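Local coordinates for protein iron transport multicopper oxidase FET3 (Saccharomyces cerevisiae, PDB 1ZPU) that oxidises ferrous to ferric iron with oxygen as acceptor, using four copper ions, for high-affinity iron uptake, and also oxidises cuprous ions, at residues T2-W7 and Q45-N50; N56-F61 and G74-T79; S87-N92 and S493-E498. One frame throughout, in Å; residues are numbered along the deposited sequence.

Contact 1 (T2-W7 and Q45-N50). With NAG (2-acetamido-2-deoxy-beta-D-glucopyranose), chain B; NAG (2-acetamido-2-deoxy-beta-D-glucopyranose), chain K.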
loop_
_atom_site.group_PDB
_atom_site.type_symbol
_atom_site.label_atom_id
_atom_site.label_comp_id
_atom_site.label_asym_id
_atom_site.label_seq_id
_atom_site.Cartn_x
_atom_site.Cartn_y
_atom_site.Cartn_z
ATOM N N THR A 2 -22.621 9.922 9.791
ATOM C CA THR A 2 -21.466 9.556 10.590
ATOM C C THR A 2 -21.503 8.092 11.005
ATOM O O THR A 2 -22.473 7.626 11.610
ATOM C CB THR A 2 -21.346 10.439 11.831
ATOM O OG1 THR A 2 -21.352 11.812 11.428
ATOM C CG2 THR A 2 -20.057 10.148 12.577
ATOM N N HIS A 3 -20.433 7.379 10.670
ATOM C CA HIS A 3 -20.249 5.999 11.082
ATOM C C HIS A 3 -19.192 5.943 12.165
ATOM O O HIS A 3 -18.036 6.303 11.933
ATOM C CB HIS A 3 -19.790 5.128 9.911
ATOM C CG HIS A 3 -20.627 5.269 8.679
ATOM N ND1 HIS A 3 -21.647 4.397 8.371
ATOM C CD2 HIS A 3 -20.592 6.181 7.675
ATOM C CE1 HIS A 3 -22.198 4.758 7.225
ATOM N NE2 HIS A 3 -21.579 5.840 6.785
ATOM N N THR A 4 -19.590 5.480 13.344
ATOM C CA THR A 4 -18.683 5.382 14.474
ATOM C C THR A 4 -18.407 3.928 14.806
ATOM O O THR A 4 -19.329 3.137 14.957
ATOM C CB THR A 4 -19.248 6.115 15.684
ATOM O OG1 THR A 4 -19.425 7.483 15.323
ATOM C CG2 THR A 4 -18.303 6.025 16.886
ATOM N N PHE A 5 -17.125 3.591 14.900
ATOM C CA PHE A 5 -16.683 2.243 15.231
ATOM C C PHE A 5 -15.874 2.229 16.514
ATOM O O PHE A 5 -15.085 3.132 16.771
ATOM C CB PHE A 5 -15.807 1.671 14.113
ATOM C CG PHE A 5 -16.523 1.495 12.815
ATOM C CD1 PHE A 5 -16.541 2.518 11.869
ATOM C CD2 PHE A 5 -17.189 0.309 12.526
ATOM C CE1 PHE A 5 -17.229 2.359 10.655
ATOM C CE2 PHE A 5 -17.866 0.142 11.317
ATOM C CZ PHE A 5 -17.888 1.167 10.383
ATOM N N ASN A 6 -16.065 1.196 17.318
ATOM C CA ASN A 6 -15.185 0.971 18.437
ATOM C C ASN A 6 -14.447 -0.354 18.302
ATOM O O ASN A 6 -15.011 -1.422 18.541
ATOM C CB ASN A 6 -15.914 1.062 19.764
ATOM C CG ASN A 6 -15.006 0.725 20.922
ATOM O OD1 ASN A 6 -13.803 1.028 20.901
ATOM N ND2 ASN A 6 -15.553 0.037 21.908
ATOM N N TRP A 7 -13.175 -0.273 17.916
ATOM C CA TRP A 7 -12.360 -1.460 17.670
ATOM C C TRP A 7 -11.168 -1.584 18.586
ATOM O O TRP A 7 -10.409 -0.633 18.772
ATOM C CB TRP A 7 -11.826 -1.465 16.256
ATOM C CG TRP A 7 -12.839 -1.502 15.202
ATOM C CD1 TRP A 7 -14.124 -1.913 15.310
ATOM C CD2 TRP A 7 -12.636 -1.151 13.839
ATOM N NE1 TRP A 7 -14.748 -1.815 14.098
ATOM C CE2 TRP A 7 -13.852 -1.345 13.176
ATOM C CE3 TRP A 7 -11.535 -0.680 13.112
ATOM C CZ2 TRP A 7 -14.010 -1.084 11.811
ATOM C CZ3 TRP A 7 -11.690 -0.416 11.751
ATOM C CH2 TRP A 7 -12.917 -0.627 11.117
ATOM N N GLN A 45 -15.671 7.811 11.970
ATOM C CA GLN A 45 -15.042 7.980 13.280
ATOM C C GLN A 45 -14.689 6.632 13.916
ATOM O O GLN A 45 -15.556 5.950 14.456
ATOM C CB GLN A 45 -15.954 8.778 14.203
ATOM C CG GLN A 45 -16.352 10.142 13.653
ATOM C CD GLN A 45 -17.297 10.893 14.578
ATOM O OE1 GLN A 45 -18.055 10.288 15.323
ATOM N NE2 GLN A 45 -17.259 12.214 14.526
ATOM N N ILE A 46 -13.413 6.256 13.850
ATOM C CA ILE A 46 -12.955 5.003 14.433
ATOM C C ILE A 46 -12.174 5.236 15.724
ATOM O O ILE A 46 -11.156 5.924 15.732
ATOM C CB ILE A 46 -12.109 4.174 13.431
ATOM C CG1 ILE A 46 -12.854 4.043 12.109
ATOM C CG2 ILE A 46 -11.809 2.790 13.992
ATOM C CD1 ILE A 46 -12.037 3.578 11.000
ATOM N N TYR A 47 -12.679 4.669 16.816
ATOM C CA TYR A 47 -11.952 4.617 18.070
ATOM C C TYR A 47 -11.125 3.349 18.068
ATOM O O TYR A 47 -11.655 2.262 18.303
ATOM C CB TYR A 47 -12.914 4.565 19.256
ATOM C CG TYR A 47 -13.619 5.863 19.509
ATOM C CD1 TYR A 47 -14.902 6.089 19.010
ATOM C CD2 TYR A 47 -13.010 6.877 20.249
ATOM C CE1 TYR A 47 -15.560 7.301 19.245
ATOM C CE2 TYR A 47 -13.659 8.075 20.481
ATOM C CZ TYR A 47 -14.933 8.282 19.977
ATOM O OH TYR A 47 -15.583 9.475 20.206
ATOM N N LEU A 48 -9.832 3.473 17.789
ATOM C CA LEU A 48 -8.947 2.312 17.838
ATOM C C LEU A 48 -8.295 2.234 19.211
ATOM O O LEU A 48 -7.703 3.204 19.689
ATOM C CB LEU A 48 -7.876 2.368 16.753
ATOM C CG LEU A 48 -7.394 1.078 16.082
ATOM C CD1 LEU A 48 -6.072 1.338 15.389
ATOM C CD2 LEU A 48 -7.253 -0.101 17.010
ATOM N N THR A 49 -8.423 1.079 19.848
ATOM C CA THR A 49 -7.792 0.850 21.131
ATOM C C THR A 49 -6.756 -0.246 21.011
ATOM O O THR A 49 -7.049 -1.348 20.580
ATOM C CB THR A 49 -8.812 0.461 22.211
ATOM O OG1 THR A 49 -9.840 1.451 22.262
ATOM C CG2 THR A 49 -8.135 0.356 23.580
ATOM N N ASN A 50 -5.537 0.070 21.416
ATOM C CA ASN A 50 -4.474 -0.912 21.476
ATOM C C ASN A 50 -4.644 -1.828 22.685
ATOM O O ASN A 50 -4.361 -1.436 23.816
ATOM C CB ASN A 50 -3.112 -0.212 21.540
ATOM C CG ASN A 50 -1.959 -1.171 21.362
ATOM O OD1 ASN A 50 -2.152 -2.384 21.322
ATOM N ND2 ASN A 50 -0.754 -0.634 21.238
HETATM C C1 NAG B . -15.747 0.797 23.115
HETATM C C2 NAG B . -15.649 2.147 23.845
HETATM C C3 NAG B . -15.244 2.073 25.342
HETATM C C4 NAG B . -15.635 0.762 26.037
HETATM C C5 NAG B . -15.421 -0.389 25.060
HETATM C C6 NAG B . -15.691 -1.773 25.648
HETATM C C7 NAG B . -14.793 4.359 23.179
HETATM C C8 NAG B . -13.478 5.082 23.344
HETATM N N2 NAG B . -14.730 3.020 23.129
HETATM O O3 NAG B . -15.798 3.170 26.051
HETATM O O4 NAG B . -14.860 0.555 27.195
HETATM O O5 NAG B . -16.308 -0.132 23.999
HETATM O O6 NAG B . -14.807 -2.691 25.039
HETATM O O7 NAG B . -15.854 4.990 23.088
HETATM C C1 NAG K . -14.923 14.580 14.753
HETATM C C2 NAG K . -15.081 15.288 16.103
HETATM C C3 NAG K . -16.173 16.341 15.985
HETATM C C4 NAG K . -15.812 17.309 14.866
HETATM C C5 NAG K . -15.307 16.622 13.592
HETATM C C6 NAG K . -14.591 17.632 12.694
HETATM C C7 NAG K . -16.224 13.669 17.671
HETATM C C8 NAG K . -17.525 14.311 18.092
HETATM N N2 NAG K . -15.211 14.444 17.292
HETATM O O3 NAG K . -16.262 17.074 17.194
HETATM O O4 NAG K . -16.941 18.106 14.583
HETATM O O5 NAG K . -14.411 15.552 13.863
HETATM O O6 NAG K . -13.847 18.543 13.479
HETATM O O7 NAG K . -16.097 12.451 17.718
#
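Gln-45 N donates to His-3 O (2.8 Å), nearly straight at 175°, the first of five backbone bonds that zip 2-7 to 45-50 through the N-H and C=O groups of alternate residues. Gln-45 O takes Phe-5 N in turn, Phe-5 O takes Tyr-47 N, Tyr-47 O takes Trp-7 N, and Trp-7 O takes Thr-49 N (2.8 Å). The residues between them use other partners: Ile-46 and Leu-48 bond to Tyr-91 and Met-89, and Asn-6 O receives Asn-28 ND2. The strands run parallel, their axes 4.7 Å apart at closest and 9° from parallel, a pair inside the first cupredoxin (plastocyanin-like) sandwich, with strand 88-94 antiparallel along the other edge of 43-49. Phe-5, Trp-7 and Ile-46 pack on Ile-36 of the second sheet, with Leu-48 on the same face; there Ile-46 CG2 meets Trp-7 CE3 at 3.6 Å, and His-3 NE2 bonds to Asp-42. The opposite face carries polar and sugar groups. Thr-4 OG1 makes a weak bond to Gln-45 OE1 (3.1 Å), while Thr-49 OG1 turns to Thr-88. Asn-6 ND2 is joined covalently to the N-acetylglucosamine of chain B. With CG anti to its carbonyl carbon (chi1 -72°), the Tyr-47 ring lies with one face under that sugar's acetamido group, whose methyl C8 is 3.6 Å from Tyr-47 CD2. At the ring's edge, in its plane, sit Phe-5 O and Thr-4 CG2, the latter 3.8 Å from Tyr-47 CE1. Reduced to an alanine here, the residue would probably let the acetamido group turn more freely and deprive the Thr-4 methyl of its aromatic neighbour.

Contact 2 (N56-F61 and G74-T79). With CU1 (copper (I) ion), chain C; NAG (2-acetamido-2-deoxy-beta-D-glucopyranose), chain J.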
loop_
_atom_site.group_PDB
_atom_site.type_symbol
_atom_site.label_atom_id
_atom_site.label_comp_id
_atom_site.label_asym_id
_atom_site.label_seq_id
_atom_site.Cartn_x
_atom_site.Cartn_y
_atom_site.Cartn_z
ATOM N N ASN A 56 3.199 -1.412 19.764
ATOM C CA ASN A 56 2.425 -0.224 19.394
ATOM C C ASN A 56 1.431 -0.568 18.259
ATOM O O ASN A 56 1.495 -1.670 17.706
ATOM C CB ASN A 56 3.366 0.920 19.009
ATOM C CG ASN A 56 4.193 1.443 20.200
ATOM O OD1 ASN A 56 3.738 1.411 21.344
ATOM N ND2 ASN A 56 5.406 1.954 19.918
ATOM N N THR A 57 0.504 0.341 17.941
ATOM C CA THR A 57 -0.364 0.182 16.756
ATOM C C THR A 57 -0.601 1.491 16.021
ATOM O O THR A 57 -0.270 2.563 16.515
ATOM C CB THR A 57 -1.777 -0.400 17.071
ATOM O OG1 THR A 57 -1.816 -0.974 18.383
ATOM C CG2 THR A 57 -2.172 -1.429 16.031
ATOM N N SER A 58 -1.188 1.380 14.833
ATOM C CA SER A 58 -1.665 2.527 14.085
ATOM C C SER A 58 -2.606 1.966 13.059
ATOM O O SER A 58 -2.660 0.750 12.890
ATOM C CB SER A 58 -0.513 3.222 13.387
ATOM O OG SER A 58 0.269 2.274 12.695
ATOM N N MET A 59 -3.350 2.839 12.381
ATOM C CA MET A 59 -4.218 2.417 11.286
ATOM C C MET A 59 -4.167 3.453 10.205
ATOM O O MET A 59 -4.353 4.640 10.469
ATOM C CB MET A 59 -5.661 2.251 11.760
ATOM C CG MET A 59 -6.600 1.635 10.728
ATOM S SD MET A 59 -7.950 0.711 11.502
ATOM C CE MET A 59 -8.738 2.030 12.401
ATOM N N HIS A 60 -3.907 2.989 8.987
ATOM C CA HIS A 60 -3.822 3.847 7.825
ATOM C C HIS A 60 -4.924 3.465 6.859
ATOM O O HIS A 60 -5.179 2.289 6.654
ATOM C CB HIS A 60 -2.468 3.664 7.158
ATOM C CG HIS A 60 -2.395 4.222 5.767
ATOM N ND1 HIS A 60 -2.762 5.513 5.462
ATOM C CD2 HIS A 60 -1.969 3.672 4.609
ATOM C CE1 HIS A 60 -2.589 5.727 4.174
ATOM N NE2 HIS A 60 -2.101 4.629 3.635
ATOM N N PHE A 61 -5.570 4.458 6.260
ATOM C CA PHE A 61 -6.633 4.217 5.296
ATOM C C PHE A 61 -6.128 4.475 3.885
ATOM O O PHE A 61 -6.042 5.615 3.433
ATOM C CB PHE A 61 -7.864 5.026 5.673
ATOM C CG PHE A 61 -8.249 4.843 7.101
ATOM C CD1 PHE A 61 -7.663 5.639 8.105
ATOM C CD2 PHE A 61 -9.127 3.830 7.469
ATOM C CE1 PHE A 61 -7.975 5.443 9.436
ATOM C CE2 PHE A 61 -9.444 3.629 8.810
ATOM C CZ PHE A 61 -8.872 4.437 9.790
ATOM N N GLY A 74 -2.528 8.143 9.641
ATOM C CA GLY A 74 -2.166 6.938 10.390
ATOM C C GLY A 74 -0.777 6.373 10.171
ATOM O O GLY A 74 -0.580 5.173 10.255
ATOM N N VAL A 75 0.197 7.234 9.901
ATOM C CA VAL A 75 1.577 6.795 9.772
ATOM C C VAL A 75 2.367 7.341 10.953
ATOM O O VAL A 75 2.573 8.551 11.049
ATOM C CB VAL A 75 2.222 7.248 8.442
ATOM C CG1 VAL A 75 3.634 6.727 8.356
ATOM C CG2 VAL A 75 1.416 6.756 7.257
ATOM N N PRO A 76 2.769 6.452 11.877
ATOM C CA PRO A 76 3.599 6.857 13.004
ATOM C C PRO A 76 4.889 7.562 12.569
ATOM O O PRO A 76 5.510 7.187 11.574
ATOM C CB PRO A 76 3.866 5.550 13.756
ATOM C CG PRO A 76 3.416 4.453 12.846
ATOM C CD PRO A 76 2.399 5.028 11.931
ATOM N N PHE A 77 5.229 8.617 13.309
ATOM C CA PHE A 77 6.371 9.511 13.055
ATOM C C PHE A 77 6.345 10.306 11.747
ATOM O O PHE A 77 7.316 10.967 11.391
ATOM C CB PHE A 77 7.701 8.799 13.316
ATOM C CG PHE A 77 7.881 8.420 14.747
ATOM C CD1 PHE A 77 7.663 7.118 15.162
ATOM C CD2 PHE A 77 8.207 9.381 15.692
ATOM C CE1 PHE A 77 7.802 6.767 16.496
ATOM C CE2 PHE A 77 8.351 9.046 17.032
ATOM C CZ PHE A 77 8.145 7.738 17.438
ATOM N N LEU A 78 5.213 10.251 11.056
ATOM C CA LEU A 78 4.900 11.155 9.954
ATOM C C LEU A 78 3.717 11.999 10.392
ATOM O O LEU A 78 3.758 13.242 10.378
ATOM C CB LEU A 78 4.468 10.365 8.721
ATOM C CG LEU A 78 5.408 9.702 7.712
ATOM C CD1 LEU A 78 5.470 10.510 6.430
ATOM C CD2 LEU A 78 6.783 9.400 8.268
ATOM N N THR A 79 2.682 11.297 10.834
ATOM C CA THR A 79 1.341 11.826 10.920
ATOM C C THR A 79 0.824 11.822 12.352
ATOM O O THR A 79 -0.069 12.591 12.714
ATOM C CB THR A 79 0.461 10.976 9.983
ATOM O OG1 THR A 79 0.360 11.643 8.718
ATOM C CG2 THR A 79 -0.929 10.690 10.562
HETATM CU CU CU1 C . -1.633 4.816 1.621
HETATM C C1 NAG J . 6.436 1.490 20.816
HETATM C C2 NAG J . 7.759 0.740 20.562
HETATM C C3 NAG J . 8.930 1.296 21.389
HETATM C C4 NAG J . 8.982 2.827 21.401
HETATM C C5 NAG J . 7.615 3.480 21.604
HETATM C C6 NAG J . 7.264 4.450 20.461
HETATM C C7 NAG J . 7.814 -1.517 19.645
HETATM C C8 NAG J . 9.160 -2.151 19.408
HETATM N N2 NAG J . 7.669 -0.714 20.718
HETATM O O3 NAG J . 10.150 0.825 20.846
HETATM O O4 NAG J . 9.834 3.237 22.439
HETATM O O5 NAG J . 6.616 2.477 21.819
HETATM O O6 NAG J . 8.189 5.517 20.387
HETATM O O7 NAG J . 6.893 -1.737 18.831
#
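Gly-74 packs its CA against the Met-59 carbonyl, where the first cupredoxin domain offers His-60, one of its histidine ligands, to the trinuclear copper cluster of a multicopper oxidase. No conventional hydrogen bond crosses between 56-61 and 74-79. The one polar interaction is a CA-H...O contact, Gly-74 CA to Met-59 O at 3.2 Å with 159° at the hydrogen. The two segments come so close that a beta carbon on Gly-74 would collide with Met-59 O, and the positive phi of 79° also suits a glycine. Conventional bonds do form within 74-79, which turns sharply as Val-75 O accepts both Thr-79 N and Leu-78 N.

Van der Waals packing joins the segments otherwise. Ser-58 sets its CB over Gly-74 O (3.7 Å) and its OG beside the Pro-76 ring, 3.6 Å from Pro-76 CD; that hydroxyl has its polar partner in Thr-108. His-60 CB also lies near Gly-74 O, at 3.9 Å.

Metal binding fixes the far end of His-60. With CG anti to the backbone N (chi1 165°), its ring is carried to the copper, and its ND1 donates to Asp-73 O, the carbonyl just before the glycine. This second-shell bond probably helps set the rotation of the ring, which also stacks on His-397, a ligand of the type 3 pair. His-395 shares the type 2 copper.

At the other end, Asn-56 ND2 is glycosylated, and the sugar's O6 reaches the Phe-77 ring at its edge, in plane. On the cluster side, His-60 NE2 grips the copper at 2.1 Å.

Contact 3 (S87-N92 and S493-E498). With NAG (2-acetamido-2-deoxy-beta-D-glucopyranose), chain K.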
loop_
_atom_site.group_PDB
_atom_site.type_symbol
_atom_site.label_atom_id
_atom_site.label_comp_id
_atom_site.label_asym_id
_atom_site.label_seq_id
_atom_site.Cartn_x
_atom_site.Cartn_y
_atom_site.Cartn_z
ATOM N N SER A 87 -3.930 2.629 25.155
ATOM C CA SER A 87 -4.379 3.906 24.606
ATOM C C SER A 87 -5.403 3.767 23.476
ATOM O O SER A 87 -5.511 2.720 22.834
ATOM C CB SER A 87 -3.184 4.756 24.172
ATOM O OG SER A 87 -2.428 5.183 25.304
ATOM N N THR A 88 -6.165 4.834 23.262
ATOM C CA THR A 88 -7.226 4.871 22.267
ATOM C C THR A 88 -7.039 6.089 21.376
ATOM O O THR A 88 -7.105 7.217 21.850
ATOM C CB THR A 88 -8.627 5.001 22.932
ATOM O OG1 THR A 88 -8.853 3.910 23.833
ATOM C CG2 THR A 88 -9.739 5.035 21.876
ATOM N N MET A 89 -6.821 5.866 20.087
ATOM C CA MET A 89 -6.783 6.974 19.147
ATOM C C MET A 89 -8.093 7.070 18.359
ATOM O O MET A 89 -8.655 6.056 17.941
ATOM C CB MET A 89 -5.547 6.888 18.244
ATOM C CG MET A 89 -5.619 7.724 16.965
ATOM S SD MET A 89 -4.068 8.423 16.348
ATOM C CE MET A 89 -2.870 7.203 16.821
ATOM N N LEU A 90 -8.588 8.294 18.203
ATOM C CA LEU A 90 -9.769 8.539 17.405
ATOM C C LEU A 90 -9.366 9.015 16.023
ATOM O O LEU A 90 -8.720 10.050 15.875
ATOM C CB LEU A 90 -10.694 9.546 18.087
ATOM C CG LEU A 90 -11.891 10.057 17.276
ATOM C CD1 LEU A 90 -12.857 8.935 16.858
ATOM C CD2 LEU A 90 -12.610 11.124 18.055
ATOM N N TYR A 91 -9.734 8.230 15.017
ATOM C CA TYR A 91 -9.557 8.605 13.623
ATOM C C TYR A 91 -10.871 9.215 13.142
ATOM O O TYR A 91 -11.883 8.529 13.058
ATOM C CB TYR A 91 -9.148 7.379 12.785
ATOM C CG TYR A 91 -7.735 6.893 13.064
ATOM C CD1 TYR A 91 -7.494 5.842 13.947
ATOM C CD2 TYR A 91 -6.636 7.497 12.453
ATOM C CE1 TYR A 91 -6.186 5.398 14.217
ATOM C CE2 TYR A 91 -5.326 7.062 12.708
ATOM C CZ TYR A 91 -5.106 6.013 13.593
ATOM O OH TYR A 91 -3.810 5.590 13.841
ATOM N N ASN A 92 -10.847 10.509 12.846
ATOM C CA ASN A 92 -12.052 11.269 12.572
ATOM C C ASN A 92 -11.844 12.055 11.299
ATOM O O ASN A 92 -11.117 13.040 11.288
ATOM C CB ASN A 92 -12.313 12.207 13.747
ATOM C CG ASN A 92 -13.671 12.879 13.698
ATOM O OD1 ASN A 92 -14.340 12.914 12.656
ATOM N ND2 ASN A 92 -14.090 13.409 14.854
ATOM N N SER A 493 -5.975 17.322 17.613
ATOM C CA SER A 493 -7.027 17.173 18.610
ATOM C C SER A 493 -6.457 16.819 19.981
ATOM O O SER A 493 -5.308 16.380 20.090
ATOM C CB SER A 493 -7.982 16.065 18.174
ATOM O OG SER A 493 -7.294 14.834 18.043
ATOM N N GLU A 494 -7.271 16.998 21.021
ATOM C CA GLU A 494 -6.883 16.614 22.380
ATOM C C GLU A 494 -6.551 15.117 22.415
ATOM O O GLU A 494 -5.524 14.720 22.966
ATOM C CB GLU A 494 -7.973 16.950 23.421
ATOM C CG GLU A 494 -8.817 18.209 23.151
ATOM C CD GLU A 494 -8.229 19.484 23.742
ATOM O OE1 GLU A 494 -6.986 19.594 23.836
ATOM O OE2 GLU A 494 -9.019 20.390 24.107
ATOM N N ASN A 495 -7.408 14.300 21.807
ATOM C CA ASN A 495 -7.180 12.863 21.760
ATOM C C ASN A 495 -5.791 12.464 21.252
ATOM O O ASN A 495 -5.124 11.637 21.885
ATOM C CB ASN A 495 -8.255 12.151 20.946
ATOM C CG ASN A 495 -7.996 10.666 20.844
ATOM O OD1 ASN A 495 -7.921 10.104 19.743
ATOM N ND2 ASN A 495 -7.809 10.024 21.994
ATOM N N HIS A 496 -5.371 13.047 20.122
ATOM C CA HIS A 496 -4.058 12.759 19.519
ATOM C C HIS A 496 -2.890 13.130 20.444
ATOM O O HIS A 496 -1.951 12.344 20.608
ATOM C CB HIS A 496 -3.891 13.471 18.172
ATOM C CG HIS A 496 -4.717 12.900 17.065
ATOM N ND1 HIS A 496 -4.820 11.547 16.827
ATOM C CD2 HIS A 496 -5.459 13.504 16.109
ATOM C CE1 HIS A 496 -5.604 11.339 15.785
ATOM N NE2 HIS A 496 -6.001 12.509 15.327
ATOM N N LEU A 497 -2.948 14.326 21.031
ATOM C CA LEU A 497 -1.962 14.757 22.013
ATOM C C LEU A 497 -1.940 13.780 23.196
ATOM O O LEU A 497 -0.876 13.430 23.708
ATOM C CB LEU A 497 -2.264 16.195 22.479
ATOM C CG LEU A 497 -1.703 17.459 21.784
ATOM C CD1 LEU A 497 -1.137 17.237 20.376
ATOM C CD2 LEU A 497 -2.749 18.578 21.774
ATOM N N GLU A 498 -3.126 13.335 23.601
ATOM C CA GLU A 498 -3.287 12.348 24.663
ATOM C C GLU A 498 -2.565 11.027 24.332
ATOM O O GLU A 498 -1.921 10.446 25.212
ATOM C CB GLU A 498 -4.783 12.139 24.928
ATOM C CG GLU A 498 -5.169 10.868 25.673
ATOM C CD GLU A 498 -5.082 11.007 27.181
ATOM O OE1 GLU A 498 -5.003 12.153 27.702
ATOM O OE2 GLU A 498 -5.106 9.947 27.843
HETATM C C1 NAG K . -14.923 14.580 14.753
HETATM C C2 NAG K . -15.081 15.288 16.103
HETATM C C3 NAG K . -16.173 16.341 15.985
HETATM C C4 NAG K . -15.812 17.309 14.866
HETATM C C5 NAG K . -15.307 16.622 13.592
HETATM C C6 NAG K . -14.591 17.632 12.694
HETATM C C7 NAG K . -16.224 13.669 17.671
HETATM C C8 NAG K . -17.525 14.311 18.092
HETATM N N2 NAG K . -15.211 14.444 17.292
HETATM O O3 NAG K . -16.262 17.074 17.194
HETATM O O4 NAG K . -16.941 18.106 14.583
HETATM O O5 NAG K . -14.411 15.552 13.863
HETATM O O6 NAG K . -13.847 18.543 13.479
HETATM O O7 NAG K . -16.097 12.451 17.718
#
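Asn-495, on the first turn of helix 494-502, holds its side-chain amide against strand 88-94, the outermost strand of one sheet of the first cupredoxin sandwich, much as a neighbouring strand would. Its CG is anti to the backbone N (chi1 178°), which carries the amide straight out from the helix to the strand's backbone. There ND2 donates to Thr-88 O at 2.9 Å, almost straight at 175°, lying in the carbonyl plane, with the oxygen close to the plane of the amide. The other end of the same amide, OD1, faces Leu-90 N; the modelled distance of 2.5 Å is doubtfully short, and if this second bond is real the amide would serve two strand groups facing away from Leu-48 and Ile-46. Leu-90 CB packs beside the same OD1.

One residue on, His-496 meets Met-89 with the two side chains crossing at about a right angle. The thioether comes in at the ring's edge: Met-89 SD is 4.1 Å from the centroid of the His-496 ring and 79° off its normal, a Met-aromatic contact. Met-89 bends beyond CG to reach it, and its CG rests over one face of Tyr-91 within the strand. The helix and strand axes are 7.7 Å apart at closest. Ser-493 is the helix N-cap, OG accepting His-496 N in a weak bond of 3.3 Å. Further along, a disulfide from Cys-500 to Cys-81 ties this last helix of the chain to the first domain. The imidazole also borders the strand's backbone, with His-496 CE1 3.4 Å from Leu-90 O.

Contact 2 is the buried one, at the type 2 copper; contacts 1 and 3 lie farther out and are partly buried, though all three have a sugar nearby. Contacts 1 and 3 meet in one sheet, since strands 43-49 and 88-94 are antiparallel neighbours there, and both touch the sugar on Asn-92. Yet contact 1 is continuous strand pairing between backbones, whereas contact 3 attaches a helix from near the chain's end through side chains. Beside the metal, contact 2 relies instead on close backbone packing round a glycine. Tyr-91 bridges inward from 87-92, its hydroxyl bonding Met-59 N, while Ile-46 packs on Met-59 and Phe-61 from contact 1.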